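Local structure of ESX secretion system protein YukD (Bacillus subtilis, 2BPS) at residues I9-K12 with H13-S17; E64-L67 with S68-G71. The protein is required for YukE secretion and is probably a ubiquitin-like component or regulator of the ESX/ESAT-6-like secretion system. One frame throughout, in Å; residues are numbered along the deposited sequence.

Contact 1 (I9-K12 with H13-S17); sequences IDLK and HYNGS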
loop_
_atom_site.group_PDB
_atom_site.type_symbol
_atom_site.label_atom_id
_atom_site.label_comp_id
_atom_site.label_asym_id
_atom_site.label_seq_id
_atom_site.Cartn_x
_atom_site.Cartn_y
_atom_site.Cartn_z
ATOM N N ILE A 9 -1.081 -6.097 -0.428
ATOM C CA ILE A 9 -0.694 -5.173 -1.473
ATOM C C ILE A 9 -0.916 -5.831 -2.830
ATOM O O ILE A 9 -0.472 -6.957 -3.070
ATOM C CB ILE A 9 0.759 -4.760 -1.321
ATOM C CG1 ILE A 9 1.021 -4.340 0.134
ATOM C CG2 ILE A 9 1.071 -3.630 -2.281
ATOM C CD1 ILE A 9 0.034 -3.320 0.711
ATOM N N ASP A 10 -1.617 -5.122 -3.711
ATOM C CA ASP A 10 -1.939 -5.625 -5.039
ATOM C C ASP A 10 -1.281 -4.807 -6.156
ATOM O O ASP A 10 -1.615 -3.650 -6.373
ATOM C CB ASP A 10 -3.462 -5.631 -5.201
ATOM C CG ASP A 10 -3.923 -6.324 -6.469
ATOM O OD1 ASP A 10 -5.115 -6.704 -6.520
ATOM O OD2 ASP A 10 -3.114 -6.484 -7.417
ATOM N N LEU A 11 -0.337 -5.424 -6.861
ATOM C CA LEU A 11 0.360 -4.767 -7.960
ATOM C C LEU A 11 -0.334 -5.070 -9.290
ATOM O O LEU A 11 0.316 -5.334 -10.305
ATOM C CB LEU A 11 1.815 -5.237 -8.015
ATOM C CG LEU A 11 2.656 -4.869 -6.792
ATOM C CD1 LEU A 11 3.987 -5.581 -6.854
ATOM C CD2 LEU A 11 2.856 -3.368 -6.740
ATOM N N LYS A 12 -1.660 -5.026 -9.271
ATOM C CA LYS A 12 -2.466 -5.277 -10.458
ATOM C C LYS A 12 -1.969 -4.453 -11.655
ATOM O O LYS A 12 -1.783 -4.983 -12.746
ATOM C CB LYS A 12 -3.928 -4.931 -10.148
ATOM C CG LYS A 12 -4.900 -5.134 -11.294
ATOM C CD LYS A 12 -6.299 -4.581 -10.961
ATOM C CE LYS A 12 -6.982 -5.315 -9.786
ATOM N NZ LYS A 12 -7.327 -6.757 -10.054
ATOM N N HIS A 13 -1.751 -3.157 -11.425
ATOM C CA HIS A 13 -1.302 -2.220 -12.458
ATOM C C HIS A 13 0.179 -2.311 -12.795
ATOM O O HIS A 13 0.750 -1.376 -13.361
ATOM C CB HIS A 13 -1.620 -0.779 -12.037
ATOM C CG HIS A 13 -3.074 -0.527 -11.796
ATOM N ND1 HIS A 13 -3.533 0.554 -11.072
ATOM C CD2 HIS A 13 -4.172 -1.235 -12.152
ATOM C CE1 HIS A 13 -4.850 0.496 -10.988
ATOM N NE2 HIS A 13 -5.262 -0.581 -11.634
ATOM N N TYR A 14 0.818 -3.414 -12.431
ATOM C CA TYR A 14 2.230 -3.579 -12.735
ATOM C C TYR A 14 2.493 -5.026 -13.144
ATOM O O TYR A 14 1.869 -5.511 -14.088
ATOM C CB TYR A 14 3.074 -3.158 -11.533
ATOM C CG TYR A 14 2.926 -1.687 -11.204
ATOM C CD1 TYR A 14 1.810 -1.206 -10.516
ATOM C CD2 TYR A 14 3.873 -0.767 -11.627
ATOM C CE1 TYR A 14 1.645 0.167 -10.264
ATOM C CE2 TYR A 14 3.718 0.604 -11.381
ATOM C CZ TYR A 14 2.602 1.058 -10.704
ATOM O OH TYR A 14 2.433 2.400 -10.489
ATOM N N ASN A 15 3.388 -5.736 -12.463
ATOM C CA ASN A 15 3.635 -7.124 -12.854
ATOM C C ASN A 15 2.470 -8.027 -12.444
ATOM O O ASN A 15 2.455 -9.214 -12.762
ATOM C CB ASN A 15 4.937 -7.654 -12.249
ATOM C CG ASN A 15 4.889 -7.722 -10.741
ATOM O OD1 ASN A 15 3.811 -7.649 -10.133
ATOM N ND2 ASN A 15 6.059 -7.880 -10.119
ATOM N N GLY A 16 1.507 -7.450 -11.725
ATOM C CA GLY A 16 0.321 -8.181 -11.297
ATOM C C GLY A 16 0.404 -9.094 -10.083
ATOM O O GLY A 16 -0.531 -9.865 -9.835
ATOM N N SER A 17 1.487 -9.030 -9.313
ATOM C CA SER A 17 1.585 -9.906 -8.149
ATOM C C SER A 17 0.786 -9.394 -6.940
ATOM O O SER A 17 0.217 -8.297 -6.964
ATOM C CB SER A 17 3.054 -10.138 -7.777
ATOM O OG SER A 17 3.782 -8.927 -7.761
#
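L11 O is gripped by two backbone donors that follow it in the loop. Y14 N approaches to 2.9 Å with an N-H...O angle of 145°, standing above the carbonyl plane of L11, and G16 N adds a weak bond. The first of these closes a type I turn from L11 to Y14. A third backbone bond, L11 N to S17 O at 2.9 Å, joins the two limbs at the loop's base, beside the I9-F19 backbone pairing; with it, both the N-H and the C=O of L11 are taken up by the returning chain. That chain is held in shape by the side-chain carbonyl of N15, whose OD1 receives S17 N at 2.8 Å and S17 OG at 2.7 Å, both from one face of the amide plane. Because chi1 of N15 is 65°, its CG lies between backbone N and carbonyl carbon, folding the amide back toward L11: OD1 is 3.8 Å from L11 CB. CD1 of L11 meets S17 OG at 3.5 Å, while the leucine also packs on W37 and I80. Farther out, Y14 OH bonds to L81 O and R47 N and its ring sets edge-to-face with W37, and D10 OD1 forms a salt bridge with R77. With N15 OD1 to S17 N defining an Asx turn, the whole is a compact connection between strands 4-10 and 18-24, the first beta hairpin of the ubiquitin-like fold.

Contact 2 (E64-L67 with S68-G71); sequences ECKL and SDCG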
loop_
_atom_site.group_PDB
_atom_site.type_symbol
_atom_site.label_atom_id
_atom_site.label_comp_id
_atom_site.label_asym_id
_atom_site.label_seq_id
_atom_site.Cartn_x
_atom_site.Cartn_y
_atom_site.Cartn_z
ATOM N N GLU A 64 1.006 10.298 0.639
ATOM C CA GLU A 64 1.620 11.035 1.735
ATOM C C GLU A 64 0.880 10.854 3.065
ATOM O O GLU A 64 1.451 11.047 4.130
ATOM C CB GLU A 64 1.694 12.514 1.343
ATOM C CG GLU A 64 2.842 13.288 1.967
ATOM C CD GLU A 64 4.206 12.678 1.683
ATOM O OE1 GLU A 64 4.561 11.684 2.352
ATOM O OE2 GLU A 64 4.920 13.188 0.791
ATOM N N CYS A 65 -0.390 10.472 2.988
ATOM C CA CYS A 65 -1.223 10.264 4.167
ATOM C C CYS A 65 -0.669 9.212 5.114
ATOM O O CYS A 65 0.011 8.280 4.700
ATOM C CB CYS A 65 -2.630 9.834 3.748
ATOM S SG CYS A 65 -3.576 11.059 2.818
ATOM N N LYS A 66 -0.973 9.361 6.395
ATOM C CA LYS A 66 -0.516 8.407 7.392
ATOM C C LYS A 66 -1.557 7.291 7.391
ATOM O O LYS A 66 -2.751 7.560 7.494
ATOM C CB LYS A 66 -0.423 9.094 8.764
ATOM C CG LYS A 66 0.138 8.228 9.892
ATOM C CD LYS A 66 0.684 9.066 11.061
ATOM C CE LYS A 66 -0.388 9.934 11.718
ATOM N NZ LYS A 66 0.175 10.847 12.760
ATOM N N LEU A 67 -1.105 6.048 7.249
ATOM C CA LEU A 67 -2.012 4.911 7.206
ATOM C C LEU A 67 -3.117 4.921 8.258
ATOM O O LEU A 67 -4.277 4.636 7.950
ATOM C CB LEU A 67 -1.220 3.616 7.304
ATOM C CG LEU A 67 -0.374 3.310 6.077
ATOM C CD1 LEU A 67 0.356 2.007 6.303
ATOM C CD2 LEU A 67 -1.257 3.218 4.847
ATOM N N SER A 68 -2.762 5.232 9.501
ATOM C CA SER A 68 -3.750 5.288 10.576
ATOM C C SER A 68 -4.798 6.346 10.220
ATOM O O SER A 68 -6.003 6.104 10.319
ATOM C CB SER A 68 -3.067 5.662 11.888
ATOM O OG SER A 68 -2.439 6.933 11.788
ATOM N N ASP A 69 -4.323 7.516 9.795
ATOM C CA ASP A 69 -5.190 8.630 9.403
ATOM C C ASP A 69 -6.126 8.269 8.231
ATOM O O ASP A 69 -7.048 9.022 7.905
ATOM C CB ASP A 69 -4.338 9.856 9.017
ATOM C CG ASP A 69 -3.607 10.474 10.211
ATOM O OD1 ASP A 69 -3.610 9.845 11.293
ATOM O OD2 ASP A 69 -3.020 11.574 10.059
ATOM N N CYS A 70 -5.887 7.124 7.598
ATOM C CA CYS A 70 -6.713 6.695 6.483
ATOM C C CYS A 70 -7.621 5.564 6.901
ATOM O O CYS A 70 -8.303 4.969 6.071
ATOM C CB CYS A 70 -5.832 6.253 5.329
ATOM S SG CYS A 70 -4.786 7.574 4.748
ATOM N N GLY A 71 -7.626 5.272 8.197
ATOM C CA GLY A 71 -8.465 4.206 8.711
ATOM C C GLY A 71 -8.111 2.856 8.124
ATOM O O GLY A 71 -8.872 1.905 8.235
#
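K66 and D69 meet at the surface, their side chains crossing at a slant, with CE the part of the lysine chain that lies over the carboxylate. The charges are opposite and near but beyond a salt bridge, K66 NZ being 4.2 Å from D69 OD1, and any attraction between them is probably modest. The bend at chi3 (61°) turns the outer lysine chain so that CE lies near both carboxylate oxygens. S68 borders the pair: its OG is 3.5 Å from K66 CG and also donates to D69 OD1, which it meets from above the carboxylate plane. C65 and C70 form the second side-chain contact, C65 CB lying close to C70 SG; with the two SG atoms 4.2 Å apart, there is no disulfide. Behind these side chains run two backbone bonds, C70 N to L67 O at 3.0 Å and G71 N to S68 O at 2.8 Å. L67 turns inward onto V29 and I72, and the backbones of C65, L67 and S68 bond to V29, H27 and D25. The arrangement is a short 3-10 turn at 68-70, in the connection between strands 59-62 and 77-80 of the ubiquitin-like fold.

Overall arrangement
Contact 1 and contact 2 lie on opposite sides of the chain's centre, each with its own centre about 11 Å from it. Their centres are about 21 Å apart and their nearest atoms about 8 Å, so neither touches the other. They follow in series along the chain: contact 1 turns strand 4-10 back into its antiparallel neighbour 18-24, whereas contact 2 belongs to the connection from edge strand 59-62 to strand 77-80. Strand 77-80 relates them, since it pairs in parallel with 4-10 and supplies R77, E79 and I80 to the surroundings of contact 1. Contact 1 closes a hairpin of neighbouring strands, while contact 2 lies between strands that 51-54 separates in the sheet.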